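Local coordinates for protein putative SAM-dependent O-methyltranferase (Podospora anserina, PDB 4YMH) that probably transfers methyl groups from S-adenosylmethionine to hydroxyl groups of its substrates, and binds S-adenosylhomocysteine, at residues Tyr114-Gly117 with Asp118-Leu122; Lys132-Glu135 with Gly136-Leu140. One frame throughout, in Å; residues are numbered along the deposited sequence.

Contact 1 (Tyr114-Gly117 with Asp118-Leu122); sequences YGVG and DRVKL
Val116 and Val120 meet across the short connection between helix 101-114 and strand 120-124. Followed outward from the main chain, Val116 first presents CB, which lies 4.0 Å from CG2 of Val120. Of its two methyl groups, CG2 continues the contact and comes within 4.1 Å of Val120 CB, so each valine offers its branch carbon to a methyl of the other and the two side chains cross at about a right angle. In Val120, CG1 stands anti to the backbone N (chi1 176°), which puts CG2 beside that nitrogen and on the Val116 side. Phe111 of helix 101-114 and Tyr84 of helix 78-86 touch both valines and extend the apolar patch. This is the helix-to-strand half of a beta-alpha-beta unit in the Rossmann-like methyltransferase fold: a Schellman motif with Gly115 at its C-prime position, at positive phi, ends the helix, and a type I turn from Gly117 to Val120 leads into strand 120-124, one of the two edge strands of the sheet within this chain. The turn is bridged by water, with one molecule donating to Gly117 O at 2.5 Å and to Val120 O at 2.7 Å. Within the same turn Arg119 extends its chain to a guanidinium group whose NH1 is hydrogen-bonded to Thr87 OG1 and Ala92 O, and whose NH2 is hydrogen-bonded to Tyr84 O.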
loop_
_atom_site.group_PDB
_atom_site.type_symbol
_atom_site.label_atom_id
_atom_site.label_comp_id
_atom_site.label_asym_id
_atom_site.label_seq_id
_atom_site.Cartn_x
_atom_site.Cartn_y
_atom_site.Cartn_z
ATOM N N TYR A 114 27.804 0.390 8.890
ATOM C CA TYR A 114 27.183 0.236 7.576
ATOM C C TYR A 114 27.910 1.056 6.522
ATOM O O TYR A 114 27.802 0.785 5.322
ATOM C CB TYR A 114 25.720 0.665 7.641
ATOM C CG TYR A 114 24.791 -0.104 6.739
ATOM C CD1 TYR A 114 24.531 0.328 5.438
ATOM C CD2 TYR A 114 24.161 -1.253 7.186
ATOM C CE1 TYR A 114 23.679 -0.378 4.609
ATOM C CE2 TYR A 114 23.292 -1.962 6.367
ATOM C CZ TYR A 114 23.053 -1.519 5.083
ATOM O OH TYR A 114 22.189 -2.226 4.275
ATOM N N GLY A 115 28.641 2.069 6.979
ATOM C CA GLY A 115 29.372 2.949 6.089
ATOM C C GLY A 115 28.476 3.930 5.354
ATOM O O GLY A 115 28.691 4.198 4.175
ATOM N N VAL A 116 27.475 4.472 6.039
ATOM C CA VAL A 116 26.638 5.498 5.426
ATOM C C VAL A 116 27.455 6.778 5.268
ATOM O O VAL A 116 28.450 6.981 5.964
ATOM C CB VAL A 116 25.358 5.775 6.249
ATOM C CG1 VAL A 116 24.588 4.487 6.470
ATOM C CG2 VAL A 116 25.702 6.423 7.578
ATOM N N GLY A 117 27.055 7.637 4.340
ATOM C CA GLY A 117 27.779 8.875 4.137
ATOM C C GLY A 117 27.309 9.948 5.091
ATOM O O GLY A 117 26.694 9.662 6.118
ATOM N N ASP A 118 27.530 11.192 4.746
ATOM C CA ASP A 118 27.052 12.303 5.526
ATOM C C ASP A 118 25.566 12.459 5.332
ATOM O O ASP A 118 24.920 13.133 6.081
ATOM C CB ASP A 118 27.714 13.594 5.051
ATOM C CG ASP A 118 29.070 13.830 5.692
ATOM O OD1 ASP A 118 29.373 14.981 6.012
ATOM O OD2 ASP A 118 29.828 12.866 5.888
ATOM N N ARG A 119 25.021 11.854 4.293
ATOM C CA ARG A 119 23.599 12.064 3.978
ATOM C C ARG A 119 22.585 11.497 4.978
ATOM O O ARG A 119 21.399 11.833 4.903
ATOM C CB ARG A 119 23.278 11.516 2.580
ATOM C CG ARG A 119 23.328 10.007 2.382
ATOM C CD ARG A 119 23.148 9.715 0.867
ATOM N NE ARG A 119 23.082 8.291 0.528
ATOM C CZ ARG A 119 21.953 7.594 0.403
ATOM N NH1 ARG A 119 20.784 8.180 0.594
ATOM N NH2 ARG A 119 21.991 6.309 0.089
ATOM N N VAL A 120 23.025 10.640 5.898
ATOM C CA VAL A 120 22.160 10.184 6.990
ATOM C C VAL A 120 22.462 10.990 8.243
ATOM O O VAL A 120 23.578 11.006 8.707
ATOM C CB VAL A 120 22.342 8.692 7.294
ATOM C CG1 VAL A 120 21.509 8.290 8.494
ATOM C CG2 VAL A 120 21.983 7.858 6.071
ATOM N N LYS A 121 21.457 11.664 8.776
ATOM C CA LYS A 121 21.642 12.617 9.852
ATOM C C LYS A 121 20.710 12.270 11.008
ATOM O O LYS A 121 19.497 12.363 10.871
ATOM C CB LYS A 121 21.374 14.033 9.343
ATOM C CG LYS A 121 21.669 15.143 10.338
ATOM C CD LYS A 121 21.335 16.496 9.729
ATOM C CE LYS A 121 21.698 17.640 10.662
ATOM N NZ LYS A 121 21.399 18.963 10.044
ATOM N N LEU A 122 21.282 11.842 12.131
ATOM C CA LEU A 122 20.484 11.534 13.314
ATOM C C LEU A 122 20.433 12.738 14.242
ATOM O O LEU A 122 21.463 13.282 14.633
ATOM C CB LEU A 122 21.047 10.324 14.058
ATOM C CG LEU A 122 20.361 9.923 15.365
ATOM C CD1 LEU A 122 18.893 9.623 15.148
ATOM C CD2 LEU A 122 21.060 8.720 15.973
HETATM O O HOH W 1 26.099 9.933 8.542
#

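Contact 2 (Lys132-Glu135 with Gly136-Leu140); sequences KTLE and GEFDL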
loop_
_atom_site.group_PDB
_atom_site.type_symbol
_atom_site.label_atom_id
_atom_site.label_comp_id
_atom_site.label_asym_id
_atom_site.label_seq_id
_atom_site.Cartn_x
_atom_site.Cartn_y
_atom_site.Cartn_z
ATOM N N LYS A 132 10.176 20.842 14.981
ATOM C CA LYS A 132 9.907 22.254 14.691
ATOM C C LYS A 132 11.144 23.011 14.206
ATOM O O LYS A 132 11.026 24.048 13.551
ATOM C CB LYS A 132 9.334 22.960 15.921
ATOM C CG LYS A 132 7.979 22.433 16.339
ATOM C CD LYS A 132 7.459 23.131 17.584
ATOM C CE LYS A 132 6.183 22.449 18.055
ATOM N NZ LYS A 132 5.502 23.203 19.134
ATOM N N THR A 133 12.328 22.496 14.518
ATOM C CA THR A 133 13.565 23.170 14.133
ATOM C C THR A 133 13.995 22.838 12.709
ATOM O O THR A 133 14.884 23.480 12.165
ATOM C CB THR A 133 14.728 22.800 15.053
ATOM O OG1 THR A 133 15.065 21.424 14.843
ATOM C CG2 THR A 133 14.352 23.021 16.496
ATOM N N LEU A 134 13.385 21.820 12.113
ATOM C CA LEU A 134 13.780 21.420 10.767
ATOM C C LEU A 134 13.418 22.486 9.733
ATOM O O LEU A 134 12.434 23.206 9.894
ATOM C CB LEU A 134 13.139 20.090 10.404
ATOM C CG LEU A 134 13.521 18.916 11.305
ATOM C CD1 LEU A 134 12.972 17.621 10.738
ATOM C CD2 LEU A 134 15.045 18.849 11.506
ATOM N N GLU A 135 14.224 22.578 8.678
ATOM C CA GLU A 135 14.003 23.545 7.606
ATOM C C GLU A 135 13.745 22.857 6.259
ATOM O O GLU A 135 14.080 21.691 6.073
ATOM C CB GLU A 135 15.205 24.487 7.488
ATOM C CG GLU A 135 15.575 25.204 8.781
ATOM C CD GLU A 135 14.852 26.531 8.950
ATOM O OE1 GLU A 135 14.179 26.968 7.994
ATOM O OE2 GLU A 135 14.955 27.136 10.040
ATOM N N GLY A 136 13.156 23.585 5.319
ATOM C CA GLY A 136 12.920 23.051 3.986
ATOM C C GLY A 136 11.764 22.070 3.946
ATOM O O GLY A 136 10.824 22.173 4.730
ATOM N N GLU A 137 11.823 21.106 3.037
ATOM C CA GLU A 137 10.713 20.183 2.902
ATOM C C GLU A 137 11.192 18.773 2.591
ATOM O O GLU A 137 12.314 18.564 2.111
ATOM C CB GLU A 137 9.752 20.668 1.813
ATOM C CG GLU A 137 10.406 20.776 0.450
ATOM C CD GLU A 137 9.487 21.379 -0.601
ATOM O OE1 GLU A 137 8.476 22.009 -0.218
ATOM O OE2 GLU A 137 9.786 21.225 -1.809
ATOM N N PHE A 138 10.325 17.811 2.868
ATOM C CA PHE A 138 10.635 16.415 2.628
ATOM C C PHE A 138 9.603 15.806 1.674
ATOM O O PHE A 138 8.422 16.146 1.741
ATOM C CB PHE A 138 10.677 15.648 3.956
ATOM C CG PHE A 138 11.753 16.125 4.904
ATOM C CD1 PHE A 138 11.490 17.116 5.838
ATOM C CD2 PHE A 138 13.027 15.579 4.860
ATOM C CE1 PHE A 138 12.476 17.555 6.709
ATOM C CE2 PHE A 138 14.022 16.018 5.730
ATOM C CZ PHE A 138 13.745 17.004 6.654
ATOM N N ASP A 139 10.063 14.920 0.793
ATOM C CA ASP A 139 9.204 14.243 -0.175
ATOM C C ASP A 139 8.596 12.990 0.427
ATOM O O ASP A 139 7.582 12.490 -0.056
ATOM C CB ASP A 139 9.980 13.855 -1.435
ATOM C CG ASP A 139 10.395 15.037 -2.262
ATOM O OD1 ASP A 139 9.759 16.105 -2.153
ATOM O OD2 ASP A 139 11.357 14.886 -3.046
ATOM N N LEU A 140 9.232 12.460 1.469
ATOM C CA LEU A 140 8.682 11.303 2.163
ATOM C C LEU A 140 8.951 11.452 3.637
ATOM O O LEU A 140 10.081 11.740 4.052
ATOM C CB LEU A 140 9.269 9.989 1.632
ATOM C CG LEU A 140 8.624 8.701 2.164
ATOM C CD1 LEU A 140 8.738 7.587 1.143
ATOM C CD2 LEU A 140 9.224 8.241 3.510
HETATM O O HOH W 2 13.012 26.160 5.565
#
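With chi1 near -60° in both residues, Leu134 and Phe138 each hold CG anti to their own carbonyl carbon and beside the backbone N, and this brings a leucine methyl up to a phenylalanine ring across the bend between helix 127-133 and strand 138-143. The leucine chain runs on with chi2 at -173°, which carries CD1 outward until it lies 4.1 Å from Phe138 CE1. The approach is oblique to the ring, and the two side chains cross at about a right angle; across the contact the leucine touches the ring through the CD1 methyl. Leu70 of the neighbouring strand 68-72 touches both residues, and Leu162 also packs on Leu134. The ring has a polar neighbour as well: Arg68 makes a cation-pi contact with Phe138 and donates from NH1 to Glu135 O, tying the bend to the same strand.

On the solvent side, Glu135 folds back at chi2 (-90°), and its carboxylate reaches the backbone through water. One water molecule donates to Glu135 OE1 at 2.8 Å and accepts from Gly136 N at 2.6 Å. Gly136 itself has positive phi as the chain reverses toward the sheet. The bend is an alpha-to-beta connection of the Rossmann-like core, leading into the strand that pairs with 68-72 and 167-171. Its centre is about 16 Å from that of the chain, and the side chain of Leu134 is about 11 Å from the bound S-adenosylhomocysteine. The positive charge of Arg68 close to Glu135 O and the Phe138 ring would be expected to polarise both, while the carboxylate of Glu135 and the amide of Gly136 are joined through water in an exposed part of the bend.

Overall arrangement
Contacts 1 and 2 are both surface contacts at helix-to-strand connections, and they follow one another in the chain: strand 120-124, entered through contact 1, is succeeded by helix 127-133, which contact 2 links to strand 138-143. Both lead into the same seven-stranded sheet, contact 1 at one of its two edge strands and contact 2 at a strand in the interior of the order. Their centres lie about 18 Å apart and they do not touch. Contact 1 pairs two branched aliphatic side chains, whereas contact 2 sets a leucine against a buried aromatic ring that also meets an arginine. Water bridges two carbonyls in the first, a carboxylate and an amide in the second.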